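Side-chain contacts in putative glucoamylase (Bacteroides uniformis, PDB 4GL3), which is a putative glucoamylase, probably a hydrolase that cleaves glycosidic linkages in sugar chains: residues A[20-25]-A[382-387]; A[63-68]-A[134-139]; A[41-46]-A[101-106]; A[126-131]-A[196-201]. One frame throughout, in Å; residues are numbered along the deposited sequence.

Interaction 1 of 4, residues A[20-25]-A[382-387]; sequences TLVQKQ and GPIIVM
Val-22 lays its CG1 methyl across CG2 of Ile-384, 3.6 Å apart, the two branches meeting at about a right angle. Both are the methyls standing anti to their own backbone N (chi1 168° for the CG1 branch of Val-22), which turns one hydrocarbon surface onto the other. One residue further along each helix the contact becomes polar. The extended side chain of Gln-23 reaches over so that NE2 donates to the carbonyl O of Ile-385 at 3.2 Å, with an N-H...O angle of 158°. The donor lies in the carbonyl plane on a lone pair, and the oxygen lies close to the plane of the amide. NE2 has a second partner in OE1 of Glu-389, and the far end, OE1, takes a bond from NH1 of Arg-392, so the amide's rotation is fixed from both sides. The backbones run close here, with CA of Gln-23 and CA of Ile-385 only 4.9 Å apart. Helices 15-27 and 378-393, from near opposite ends of the chain, thus lie side by side in what is probably the helical barrel of a six-hairpin glycosidase, with Val-66 of helix 54-69 touching both Gln-23 and Ile-385, and helix 326-331 covering Ile-384.

Interaction 2 of 4, residues A[63-68]-A[134-139]; sequences AIIVGI and LLAAHQ
Ile-65 makes this contact almost single-handed, its CD1 methyl pressing on the backbone of helix 124-140 beside two alanines. CD1 lies 3.8 Å from CA of Ala-137 and 4.1 Å from C of Ala-136. The two alanine methyls come next: CB of Ala-137 is 4.1 Å away from CD1, and CB of Ala-136 is at 4.3 Å. With side chains this small the isoleucine tip can reach the main chain itself, although the nearest pair of CA atoms, those of Ile-65 and Ala-137, are still 7.2 Å apart. Most of that gap is bridged by the CG1 branch, which leaves CB anti to the carbonyl carbon (chi1 -57°) and then runs on extended to CD1. The clan is that of the six-hairpin glycosidases, whose fold is an (alpha/alpha)6 barrel, so helices 54-69 and 124-140 are probably parts of such a barrel. Further out, Leu-395, Ile-396 and Leu-399 of helix 395-401 also touch Ile-65, so this side chain of helix 54-69 fills the space between helices 124-140 and 395-401. Next to it, Ile-64 packs on Met-82 and Ile-85 of helix 75-90. On the other segment, Leu-134 leans on Val-86 of that same helix and on Ile-155 of helix 146-161. His-138, whose CB points away from Ile-65, donates from ND1 to OE1 of Gln-139 at 2.9 Å, the oxygen lying in the ring plane, while NE2 of that glutamine bonds OG of Ser-402.

Interaction 3 of 4, residues A[41-46]-A[101-106]; sequences AHERSN and WAHWMN
Glu-43 and Trp-104 meet with carboxylate and indole planes turned 57° apart, and a single hydrogen bond joins them. NE1 of Trp-104 donates to OE1 of Glu-43 over 3.2 Å, nearly straight at 169°. The two partners see this bond differently: the oxygen sits at the indole edge, in the ring plane, but the N-H comes down on it from above the carboxylate plane. A bend in the glutamate brings the oxygen there. CG stands anti to the backbone N, and the chain then folds at chi2 (78°), which brings CG to 3.9 Å from CZ2 of Trp-104 and swings OE1 back to the pyrrole nitrogen. The imidazole of His-103 approaches the carboxylate at a slant, NE2 standing 4.0 Å from OE1 of Glu-43, too far for a hydrogen bond. Next along the chain, Arg-44 forms a salt bridge with Asp-307. A glycerol near His-103, probably from the crystallisation liquor, may mark a pocket; a di(hydroxyethyl)ether, likewise probably from the liquor, lies beside Glu-43. The loop 41-46 is thereby joined to strand 104-106, the middle of a three-stranded antiparallel sheet, where Trp-104 rests on Thr-51 and Thr-53 of one neighbouring strand and Ile-113 of the other.

Interaction 4 of 4, residues A[126-131]-A[196-201]; sequences ESAFMF and CHIVYI
Ala-128 is the small knob of this helix-helix contact, its methyl entering a shallow hollow between Ile-198 and Val-199. The two helices, whose segments 126-131 and 197-201 cross at 70° with axes 9.0 Å apart, belong to what is probably the helical barrel of a six-hairpin glycosidase. CB of Ala-128 points at the other segment and sits 3.7 Å from CG2 of Val-199 and 4.0 Å from CG2 of Ile-198. Because the knob is no bigger than a methyl, the backbones come near: CA of Ala-128 and CA of Val-199 are 5.5 Å apart. In return, the Ile-198 methyl fills the notch between Ala-128 and the ring of Phe-129, coming at that ring obliquely. Val-199 also packs against Ile-124 and Val-125, one turn earlier on the same helix as Ala-128. The 197-201 helix is tied down from its own side, where OG of Ser-255 takes the N-H of Ile-198 and the imidazole of His-197 bonds both Tyr-256 and Tyr-216. A bound Tris molecule, probably from the crystallisation liquor, lies about 4 Å from the Phe-129 side chain at the nearest atoms and bonds Glu-126, so this helix may border a pocket. With CG1 of Ile-198 anti to the backbone N (chi1 -164°), CG2 falls in the crowded position between N and the carbonyl carbon, and that methyl ends 3.7 Å from CE1 and 3.8 Å from CD1 of Phe-129.

In the fold
Interaction 1 pairs helices near the two ends of the chain, and the other three contacts fall within the sequence it spans. Interactions 1 and 2 have centres 14 Å apart and meet on helix 54-69, where Ala-63 and Val-66 touch Ile-385. Helix 124-140 serves both interaction 2 and interaction 4, whose centres are 16 Å apart. Interaction 3 belongs to the loops and small sheet; it closes before interaction 4 opens and lies about 17 Å from it between centres, linked by a probable hydrogen bond from Trp-101 N to Ser-127 OG. Three contacts thus join helices of the probable barrel, and the loop contact adjoins it; small molecules are bound near interactions 3 and 4.

Interaction 1 of 4, residues A[20-25]-A[382-387]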
loop_
_atom_site.group_PDB
_atom_site.type_symbol
_atom_site.label_atom_id
_atom_site.label_comp_id
_atom_site.label_asym_id
_atom_site.label_seq_id
_atom_site.Cartn_x
_atom_site.Cartn_y
_atom_site.Cartn_z
ATOM N N THR A 20 6.292 18.459 -3.444
ATOM C CA THR A 20 7.600 18.217 -2.894
ATOM C C THR A 20 7.586 18.395 -1.379
ATOM O O THR A 20 8.128 17.559 -0.673
ATOM C CB THR A 20 8.655 19.139 -3.512
ATOM O OG1 THR A 20 8.740 18.847 -4.910
ATOM C CG2 THR A 20 10.047 18.957 -2.818
ATOM N N LEU A 21 6.930 19.439 -0.885
ATOM C CA LEU A 21 6.812 19.610 0.576
ATOM C C LEU A 21 6.053 18.432 1.208
ATOM O O LEU A 21 6.474 17.897 2.241
ATOM C CB LEU A 21 6.161 20.944 0.946
ATOM C CG LEU A 21 5.977 21.216 2.451
ATOM C CD1 LEU A 21 7.336 21.301 3.122
ATOM C CD2 LEU A 21 5.195 22.520 2.693
ATOM N N VAL A 22 4.961 17.991 0.588
ATOM C CA VAL A 22 4.181 16.886 1.149
ATOM C C VAL A 22 5.048 15.605 1.211
ATOM O O VAL A 22 5.108 14.905 2.235
ATOM C CB VAL A 22 2.859 16.690 0.375
ATOM C CG1 VAL A 22 2.156 15.368 0.750
ATOM C CG2 VAL A 22 1.969 17.903 0.621
ATOM N N GLN A 23 5.782 15.338 0.137
ATOM C CA GLN A 23 6.657 14.174 0.105
ATOM C C GLN A 23 7.777 14.270 1.144
ATOM O O GLN A 23 8.086 13.298 1.836
ATOM C CB GLN A 23 7.264 14.028 -1.294
ATOM C CG GLN A 23 6.289 13.630 -2.382
ATOM C CD GLN A 23 7.026 13.398 -3.696
ATOM O OE1 GLN A 23 7.505 14.365 -4.300
ATOM N NE2 GLN A 23 7.160 12.115 -4.122
ATOM N N LYS A 24 8.396 15.437 1.243
ATOM C CA LYS A 24 9.514 15.643 2.159
ATOM C C LYS A 24 9.092 15.552 3.624
ATOM O O LYS A 24 9.789 14.953 4.416
ATOM C CB LYS A 24 10.132 17.005 1.912
ATOM C CG LYS A 24 11.457 17.328 2.646
ATOM C CD LYS A 24 11.885 18.749 2.195
ATOM C CE LYS A 24 13.175 19.245 2.813
ATOM N NZ LYS A 24 14.310 18.384 2.418
ATOM N N GLN A 25 7.980 16.182 3.986
ATOM C CA GLN A 25 7.521 16.158 5.367
ATOM C C GLN A 25 7.079 14.741 5.765
ATOM O O GLN A 25 7.399 14.276 6.866
ATOM C CB GLN A 25 6.375 17.153 5.603
ATOM C CG GLN A 25 6.140 17.482 7.085
ATOM C CD GLN A 25 6.896 18.711 7.530
ATOM O OE1 GLN A 25 7.906 19.086 6.924
ATOM N NE2 GLN A 25 6.408 19.356 8.563
ATOM N N GLY A 382 2.643 6.092 3.705
ATOM C CA GLY A 382 3.450 5.539 2.654
ATOM C C GLY A 382 2.936 5.844 1.260
ATOM O O GLY A 382 3.711 6.293 0.392
ATOM N N PRO A 383 1.642 5.570 1.023
ATOM C CA PRO A 383 1.096 5.787 -0.331
ATOM C C PRO A 383 1.089 7.250 -0.765
ATOM O O PRO A 383 1.151 7.522 -1.967
ATOM C CB PRO A 383 -0.344 5.202 -0.250
ATOM C CG PRO A 383 -0.279 4.186 0.885
ATOM C CD PRO A 383 0.702 4.798 1.882
ATOM N N ILE A 384 1.028 8.173 0.181
ATOM C CA ILE A 384 1.070 9.584 -0.162
ATOM C C ILE A 384 2.402 9.887 -0.824
ATOM O O ILE A 384 2.410 10.497 -1.895
ATOM C CB ILE A 384 0.839 10.498 1.053
ATOM C CG1 ILE A 384 -0.585 10.318 1.591
ATOM C CG2 ILE A 384 1.118 11.962 0.691
ATOM C CD1 ILE A 384 -0.800 10.979 2.969
ATOM N N ILE A 385 3.508 9.426 -0.236
ATOM C CA ILE A 385 4.846 9.719 -0.785
ATOM C C ILE A 385 4.974 9.044 -2.142
ATOM O O ILE A 385 5.381 9.653 -3.133
ATOM C CB ILE A 385 6.017 9.198 0.102
ATOM C CG1 ILE A 385 6.005 9.803 1.482
ATOM C CG2 ILE A 385 7.381 9.530 -0.545
ATOM C CD1 ILE A 385 6.864 9.050 2.490
ATOM N N VAL A 386 4.650 7.752 -2.183
ATOM C CA VAL A 386 4.963 6.929 -3.338
ATOM C C VAL A 386 4.062 7.187 -4.529
ATOM O O VAL A 386 4.522 7.178 -5.654
ATOM C CB VAL A 386 4.965 5.401 -2.957
ATOM C CG1 VAL A 386 5.108 4.541 -4.212
ATOM C CG2 VAL A 386 6.094 5.111 -1.983
HETATM N N MSE A 387 2.768 7.411 -4.308
HETATM C CA MSE A 387 1.841 7.614 -5.434
HETATM C C MSE A 387 2.014 9.006 -6.006
HETATM O O MSE A 387 1.884 9.184 -7.207
HETATM C CB MSE A 387 0.371 7.344 -5.034
HETATM C CG MSE A 387 0.107 5.885 -4.616
HETATM SE SE MSE A 387 0.432 4.577 -6.021
HETATM C CE MSE A 387 -1.250 4.557 -6.974
#

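Interaction 2 of 4, residues A[63-68]-A[134-139]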
loop_
_atom_site.group_PDB
_atom_site.type_symbol
_atom_site.label_atom_id
_atom_site.label_comp_id
_atom_site.label_asym_id
_atom_site.label_seq_id
_atom_site.Cartn_x
_atom_site.Cartn_y
_atom_site.Cartn_z
ATOM N N ALA A 63 9.460 4.433 -0.126
ATOM C CA ALA A 63 9.693 5.817 0.280
ATOM C C ALA A 63 11.181 6.158 0.308
ATOM O O ALA A 63 11.585 7.267 -0.084
ATOM C CB ALA A 63 9.042 6.111 1.634
ATOM N N ILE A 64 12.023 5.221 0.734
ATOM C CA ILE A 64 13.456 5.470 0.713
ATOM C C ILE A 64 13.965 5.725 -0.735
ATOM O O ILE A 64 14.747 6.663 -0.977
ATOM C CB ILE A 64 14.255 4.357 1.384
ATOM C CG1 ILE A 64 13.998 4.411 2.892
ATOM C CG2 ILE A 64 15.753 4.492 1.092
ATOM C CD1 ILE A 64 14.310 3.112 3.601
ATOM N N ILE A 65 13.515 4.917 -1.686
ATOM C CA ILE A 65 13.911 5.091 -3.088
ATOM C C ILE A 65 13.454 6.470 -3.615
ATOM O O ILE A 65 14.252 7.191 -4.245
ATOM C CB ILE A 65 13.374 3.966 -3.999
ATOM C CG1 ILE A 65 13.855 2.576 -3.487
ATOM C CG2 ILE A 65 13.826 4.202 -5.450
ATOM C CD1 ILE A 65 13.019 1.412 -4.041
ATOM N N VAL A 66 12.212 6.857 -3.295
ATOM C CA VAL A 66 11.679 8.188 -3.647
ATOM C C VAL A 66 12.571 9.286 -3.057
ATOM O O VAL A 66 12.996 10.218 -3.741
ATOM C CB VAL A 66 10.208 8.352 -3.188
ATOM C CG1 VAL A 66 9.689 9.785 -3.394
ATOM C CG2 VAL A 66 9.293 7.350 -3.917
ATOM N N GLY A 67 12.915 9.119 -1.790
ATOM C CA GLY A 67 13.766 10.090 -1.074
ATOM C C GLY A 67 15.162 10.274 -1.646
ATOM O O GLY A 67 15.679 11.399 -1.661
ATOM N N ILE A 68 15.770 9.188 -2.126
ATOM C CA ILE A 68 17.063 9.298 -2.789
ATOM C C ILE A 68 16.916 10.123 -4.070
ATOM O O ILE A 68 17.679 11.052 -4.300
ATOM C CB ILE A 68 17.682 7.936 -3.173
ATOM C CG1 ILE A 68 18.031 7.109 -1.925
ATOM C CG2 ILE A 68 18.930 8.167 -4.012
ATOM C CD1 ILE A 68 18.289 5.630 -2.206
ATOM N N LEU A 134 10.543 -4.606 -1.868
ATOM C CA LEU A 134 11.877 -5.195 -1.997
ATOM C C LEU A 134 12.190 -5.491 -3.457
ATOM O O LEU A 134 13.345 -5.335 -3.882
ATOM C CB LEU A 134 12.085 -6.431 -1.114
ATOM C CG LEU A 134 12.046 -6.266 0.433
ATOM C CD1 LEU A 134 12.228 -7.660 1.098
ATOM C CD2 LEU A 134 13.089 -5.265 0.942
ATOM N N LEU A 135 11.191 -5.863 -4.263
ATOM C CA LEU A 135 11.531 -6.159 -5.667
ATOM C C LEU A 135 11.865 -4.857 -6.451
ATOM O O LEU A 135 12.762 -4.868 -7.287
ATOM C CB LEU A 135 10.477 -7.030 -6.357
ATOM C CG LEU A 135 10.326 -8.466 -5.844
ATOM C CD1 LEU A 135 9.334 -9.191 -6.750
ATOM C CD2 LEU A 135 11.640 -9.228 -5.816
ATOM N N ALA A 136 11.165 -3.759 -6.143
ATOM C CA ALA A 136 11.518 -2.427 -6.630
ATOM C C ALA A 136 12.937 -2.086 -6.193
ATOM O O ALA A 136 13.755 -1.667 -7.012
ATOM C CB ALA A 136 10.519 -1.361 -6.147
ATOM N N ALA A 137 13.261 -2.290 -4.921
ATOM C CA ALA A 137 14.627 -1.977 -4.431
ATOM C C ALA A 137 15.694 -2.818 -5.136
ATOM O O ALA A 137 16.744 -2.307 -5.506
ATOM C CB ALA A 137 14.709 -2.132 -2.908
ATOM N N HIS A 138 15.418 -4.107 -5.355
ATOM C CA HIS A 138 16.312 -4.978 -6.142
ATOM C C HIS A 138 16.639 -4.389 -7.530
ATOM O O HIS A 138 17.745 -4.475 -7.997
ATOM C CB HIS A 138 15.701 -6.402 -6.305
ATOM C CG HIS A 138 16.619 -7.381 -6.962
ATOM N ND1 HIS A 138 16.716 -7.502 -8.335
ATOM C CD2 HIS A 138 17.481 -8.292 -6.440
ATOM C CE1 HIS A 138 17.630 -8.417 -8.633
ATOM N NE2 HIS A 138 18.112 -8.915 -7.504
ATOM N N GLN A 139 15.655 -3.786 -8.163
ATOM C CA GLN A 139 15.816 -3.211 -9.485
ATOM C C GLN A 139 16.407 -1.820 -9.457
ATOM O O GLN A 139 16.829 -1.326 -10.506
ATOM C CB GLN A 139 14.462 -3.191 -10.225
ATOM C CG GLN A 139 13.890 -4.594 -10.406
ATOM C CD GLN A 139 14.791 -5.500 -11.236
ATOM O OE1 GLN A 139 15.507 -6.362 -10.698
ATOM N NE2 GLN A 139 14.807 -5.273 -12.551
#

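Interaction 3 of 4, residues A[41-46]-A[101-106]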
loop_
_atom_site.group_PDB
_atom_site.type_symbol
_atom_site.label_atom_id
_atom_site.label_comp_id
_atom_site.label_asym_id
_atom_site.label_seq_id
_atom_site.Cartn_x
_atom_site.Cartn_y
_atom_site.Cartn_z
ATOM N N ALA A 41 9.326 0.608 9.932
ATOM C CA ALA A 41 8.352 1.647 10.240
ATOM C C ALA A 41 7.472 1.247 11.409
ATOM O O ALA A 41 7.058 0.079 11.545
ATOM C CB ALA A 41 7.485 1.921 9.000
ATOM N N HIS A 42 7.217 2.198 12.293
ATOM C CA HIS A 42 6.185 2.053 13.306
ATOM C C HIS A 42 4.802 1.951 12.635
ATOM O O HIS A 42 4.537 2.586 11.599
ATOM C CB HIS A 42 6.140 3.261 14.243
ATOM C CG HIS A 42 7.212 3.294 15.269
ATOM N ND1 HIS A 42 8.437 3.891 15.053
ATOM C CD2 HIS A 42 7.224 2.857 16.543
ATOM C CE1 HIS A 42 9.169 3.777 16.144
ATOM N NE2 HIS A 42 8.455 3.154 17.063
ATOM N N GLU A 43 3.899 1.193 13.251
ATOM C CA GLU A 43 2.538 1.110 12.763
ATOM C C GLU A 43 1.869 2.475 12.854
ATOM O O GLU A 43 1.071 2.841 11.984
ATOM C CB GLU A 43 1.727 0.052 13.564
ATOM C CG GLU A 43 0.183 0.147 13.485
ATOM C CD GLU A 43 -0.550 -0.385 12.196
ATOM O OE1 GLU A 43 -0.049 -1.267 11.365
ATOM O OE2 GLU A 43 -1.727 0.115 12.038
ATOM N N ARG A 44 2.157 3.194 13.932
ATOM C CA ARG A 44 1.550 4.528 14.165
ATOM C C ARG A 44 2.472 5.370 15.076
ATOM O O ARG A 44 3.354 4.823 15.735
ATOM C CB ARG A 44 0.143 4.403 14.794
ATOM C CG ARG A 44 0.144 3.674 16.144
ATOM C CD ARG A 44 -1.213 3.622 16.842
ATOM N NE ARG A 44 -2.315 3.213 15.969
ATOM C CZ ARG A 44 -3.308 4.001 15.525
ATOM N NH1 ARG A 44 -3.371 5.312 15.816
ATOM N NH2 ARG A 44 -4.248 3.465 14.753
ATOM N N SER A 45 2.259 6.689 15.101
ATOM C CA SER A 45 3.029 7.592 15.898
ATOM C C SER A 45 2.562 7.605 17.350
ATOM O O SER A 45 3.245 8.160 18.182
ATOM C CB SER A 45 2.900 9.015 15.322
ATOM O OG SER A 45 1.525 9.430 15.276
ATOM N N ASN A 46 1.394 7.065 17.672
ATOM C CA ASN A 46 0.896 7.150 19.061
ATOM C C ASN A 46 0.543 5.743 19.615
ATOM O O ASN A 46 -0.476 5.556 20.256
ATOM C CB ASN A 46 -0.281 8.143 19.156
ATOM C CG ASN A 46 -1.499 7.712 18.329
ATOM O OD1 ASN A 46 -1.389 6.896 17.395
ATOM N ND2 ASN A 46 -2.674 8.298 18.649
ATOM N N TRP A 101 6.696 -13.090 6.887
ATOM C CA TRP A 101 6.679 -12.463 8.211
ATOM C C TRP A 101 5.261 -12.279 8.728
ATOM O O TRP A 101 4.283 -12.338 7.954
ATOM C CB TRP A 101 7.415 -11.097 8.152
ATOM C CG TRP A 101 8.802 -11.191 7.552
ATOM C CD1 TRP A 101 9.930 -11.571 8.182
ATOM C CD2 TRP A 101 9.181 -10.914 6.181
ATOM N NE1 TRP A 101 11.022 -11.500 7.309
ATOM C CE2 TRP A 101 10.562 -11.119 6.075
ATOM C CE3 TRP A 101 8.487 -10.496 5.056
ATOM C CZ2 TRP A 101 11.232 -10.955 4.895
ATOM C CZ3 TRP A 101 9.156 -10.338 3.863
ATOM C CH2 TRP A 101 10.522 -10.532 3.799
ATOM N N ALA A 102 5.182 -12.039 10.038
ATOM C CA ALA A 102 3.991 -11.568 10.725
ATOM C C ALA A 102 3.594 -10.122 10.308
ATOM O O ALA A 102 4.372 -9.405 9.657
ATOM C CB ALA A 102 4.136 -11.710 12.252
ATOM N N HIS A 103 2.342 -9.747 10.595
ATOM C CA HIS A 103 1.843 -8.386 10.373
ATOM C C HIS A 103 2.704 -7.425 11.221
ATOM O O HIS A 103 3.208 -6.430 10.715
ATOM C CB HIS A 103 0.367 -8.367 10.718
ATOM C CG HIS A 103 -0.352 -7.069 10.465
ATOM N ND1 HIS A 103 -1.740 -7.007 10.411
ATOM C CD2 HIS A 103 0.091 -5.797 10.306
ATOM C CE1 HIS A 103 -2.105 -5.745 10.200
ATOM N NE2 HIS A 103 -1.015 -4.991 10.142
ATOM N N TRP A 104 2.837 -7.721 12.510
ATOM C CA TRP A 104 3.621 -6.903 13.436
ATOM C C TRP A 104 4.800 -7.696 13.996
ATOM O O TRP A 104 4.667 -8.879 14.269
ATOM C CB TRP A 104 2.756 -6.470 14.616
ATOM C CG TRP A 104 1.762 -5.379 14.331
ATOM C CD1 TRP A 104 1.660 -4.638 13.222
ATOM C CD2 TRP A 104 0.759 -4.907 15.227
ATOM N NE1 TRP A 104 0.650 -3.715 13.352
ATOM C CE2 TRP A 104 0.077 -3.865 14.576
ATOM C CE3 TRP A 104 0.372 -5.269 16.523
ATOM C CZ2 TRP A 104 -0.981 -3.161 15.164
ATOM C CZ3 TRP A 104 -0.673 -4.553 17.130
ATOM C CH2 TRP A 104 -1.340 -3.517 16.437
HETATM N N MSE A 105 5.931 -7.027 14.158
HETATM C CA MSE A 105 7.075 -7.543 14.905
HETATM C C MSE A 105 7.729 -6.452 15.737
HETATM O O MSE A 105 7.498 -5.225 15.524
HETATM C CB MSE A 105 8.150 -8.156 13.967
HETATM C CG MSE A 105 8.735 -7.232 12.978
HETATM SE SE MSE A 105 10.294 -7.955 12.022
HETATM C CE MSE A 105 9.450 -9.516 11.279
ATOM N N ASN A 106 8.511 -6.890 16.712
ATOM C CA ASN A 106 9.235 -5.965 17.538
ATOM C C ASN A 106 10.344 -5.361 16.675
ATOM O O ASN A 106 11.153 -6.098 16.122
ATOM C CB ASN A 106 9.755 -6.684 18.759
ATOM C CG ASN A 106 10.486 -5.787 19.710
ATOM O OD1 ASN A 106 11.474 -5.135 19.344
ATOM N ND2 ASN A 106 10.062 -5.795 20.961
#

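Interaction 4 of 4, residues A[126-131]-A[196-201]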
loop_
_atom_site.group_PDB
_atom_site.type_symbol
_atom_site.label_atom_id
_atom_site.label_comp_id
_atom_site.label_asym_id
_atom_site.label_seq_id
_atom_site.Cartn_x
_atom_site.Cartn_y
_atom_site.Cartn_z
ATOM N N GLU A 126 0.565 -8.692 4.196
ATOM C CA GLU A 126 1.595 -7.761 4.680
ATOM C C GLU A 126 2.945 -8.143 4.060
ATOM O O GLU A 126 3.744 -7.294 3.625
ATOM C CB GLU A 126 1.682 -7.799 6.201
ATOM C CG GLU A 126 0.388 -7.406 6.887
ATOM C CD GLU A 126 0.104 -5.920 6.834
ATOM O OE1 GLU A 126 1.099 -5.146 6.922
ATOM O OE2 GLU A 126 -1.091 -5.555 6.742
ATOM N N SER A 127 3.204 -9.433 3.962
ATOM C CA SER A 127 4.517 -9.842 3.421
ATOM C C SER A 127 4.615 -9.509 1.930
ATOM O O SER A 127 5.683 -9.165 1.439
ATOM C CB SER A 127 4.748 -11.351 3.621
ATOM O OG SER A 127 4.961 -11.647 4.988
ATOM N N ALA A 128 3.483 -9.620 1.209
ATOM C CA ALA A 128 3.417 -9.289 -0.222
ATOM C C ALA A 128 3.713 -7.783 -0.433
ATOM O O ALA A 128 4.396 -7.424 -1.378
ATOM C CB ALA A 128 2.053 -9.665 -0.824
ATOM N N PHE A 129 3.207 -6.924 0.445
ATOM C CA PHE A 129 3.482 -5.505 0.343
ATOM C C PHE A 129 4.963 -5.227 0.619
ATOM O O PHE A 129 5.606 -4.373 -0.060
ATOM C CB PHE A 129 2.581 -4.700 1.265
ATOM C CG PHE A 129 1.112 -4.825 0.962
ATOM C CD1 PHE A 129 0.636 -4.975 -0.356
ATOM C CD2 PHE A 129 0.199 -4.740 1.990
ATOM C CE1 PHE A 129 -0.750 -5.050 -0.619
ATOM C CE2 PHE A 129 -1.177 -4.843 1.742
ATOM C CZ PHE A 129 -1.634 -5.026 0.449
HETATM N N MSE A 130 5.554 -5.999 1.533
HETATM C CA MSE A 130 7.013 -5.905 1.743
HETATM C C MSE A 130 7.755 -6.323 0.456
HETATM O O MSE A 130 8.684 -5.630 0.036
HETATM C CB MSE A 130 7.499 -6.686 2.982
HETATM C CG MSE A 130 9.031 -6.770 3.062
HETATM SE SE MSE A 130 9.840 -5.040 3.344
HETATM C CE MSE A 130 9.278 -4.787 5.135
ATOM N N PHE A 131 7.370 -7.445 -0.165
ATOM C CA PHE A 131 8.043 -7.902 -1.396
ATOM C C PHE A 131 7.811 -6.935 -2.557
ATOM O O PHE A 131 8.653 -6.775 -3.407
ATOM C CB PHE A 131 7.658 -9.348 -1.751
ATOM C CG PHE A 131 8.433 -10.382 -0.947
ATOM C CD1 PHE A 131 9.777 -10.492 -1.091
ATOM C CD2 PHE A 131 7.813 -11.142 0.022
ATOM C CE1 PHE A 131 10.539 -11.363 -0.319
ATOM C CE2 PHE A 131 8.538 -12.052 0.779
ATOM C CZ PHE A 131 9.911 -12.149 0.611
ATOM N N CYS A 196 -5.706 -6.825 -2.050
ATOM C CA CYS A 196 -4.706 -7.906 -2.050
ATOM C C CYS A 196 -4.300 -8.473 -3.415
ATOM O O CYS A 196 -3.766 -9.562 -3.476
ATOM C CB CYS A 196 -5.293 -9.050 -1.234
ATOM S SG CYS A 196 -5.790 -8.608 0.423
ATOM N N HIS A 197 -4.603 -7.787 -4.510
ATOM C CA HIS A 197 -4.324 -8.307 -5.861
ATOM C C HIS A 197 -2.874 -8.820 -6.022
ATOM O O HIS A 197 -2.596 -9.892 -6.647
ATOM C CB HIS A 197 -4.630 -7.196 -6.885
ATOM C CG HIS A 197 -4.827 -7.669 -8.289
ATOM N ND1 HIS A 197 -4.937 -6.787 -9.343
ATOM C CD2 HIS A 197 -4.959 -8.912 -8.816
ATOM C CE1 HIS A 197 -5.133 -7.471 -10.461
ATOM N NE2 HIS A 197 -5.172 -8.760 -10.167
ATOM N N ILE A 198 -1.959 -8.059 -5.431
ATOM C CA ILE A 198 -0.525 -8.281 -5.578
ATOM C C ILE A 198 -0.082 -9.620 -4.991
ATOM O O ILE A 198 0.956 -10.183 -5.410
ATOM C CB ILE A 198 0.305 -7.109 -4.940
ATOM C CG1 ILE A 198 1.748 -7.120 -5.406
ATOM C CG2 ILE A 198 0.316 -7.171 -3.419
ATOM C CD1 ILE A 198 1.945 -6.559 -6.763
ATOM N N VAL A 199 -0.833 -10.131 -4.018
ATOM C CA VAL A 199 -0.526 -11.429 -3.482
ATOM C C VAL A 199 -0.583 -12.522 -4.559
ATOM O O VAL A 199 0.284 -13.402 -4.602
ATOM C CB VAL A 199 -1.470 -11.802 -2.290
ATOM C CG1 VAL A 199 -1.042 -13.149 -1.689
ATOM C CG2 VAL A 199 -1.448 -10.683 -1.242
ATOM N N TYR A 200 -1.604 -12.471 -5.417
ATOM C CA TYR A 200 -1.747 -13.451 -6.499
ATOM C C TYR A 200 -0.724 -13.231 -7.597
ATOM O O TYR A 200 -0.186 -14.208 -8.129
ATOM C CB TYR A 200 -3.155 -13.435 -7.093
ATOM C CG TYR A 200 -4.157 -14.119 -6.186
ATOM C CD1 TYR A 200 -4.764 -13.432 -5.113
ATOM C CD2 TYR A 200 -4.463 -15.471 -6.345
ATOM C CE1 TYR A 200 -5.648 -14.081 -4.244
ATOM C CE2 TYR A 200 -5.348 -16.118 -5.475
ATOM C CZ TYR A 200 -5.935 -15.439 -4.430
ATOM O OH TYR A 200 -6.838 -16.113 -3.583
ATOM N N ILE A 201 -0.434 -11.962 -7.921
ATOM C CA ILE A 201 0.592 -11.659 -8.932
ATOM C C ILE A 201 1.973 -12.167 -8.475
ATOM O O ILE A 201 2.655 -12.807 -9.246
ATOM C CB ILE A 201 0.706 -10.135 -9.249
ATOM C CG1 ILE A 201 -0.625 -9.491 -9.667
ATOM C CG2 ILE A 201 1.812 -9.848 -10.255
ATOM C CD1 ILE A 201 -1.414 -10.264 -10.619
#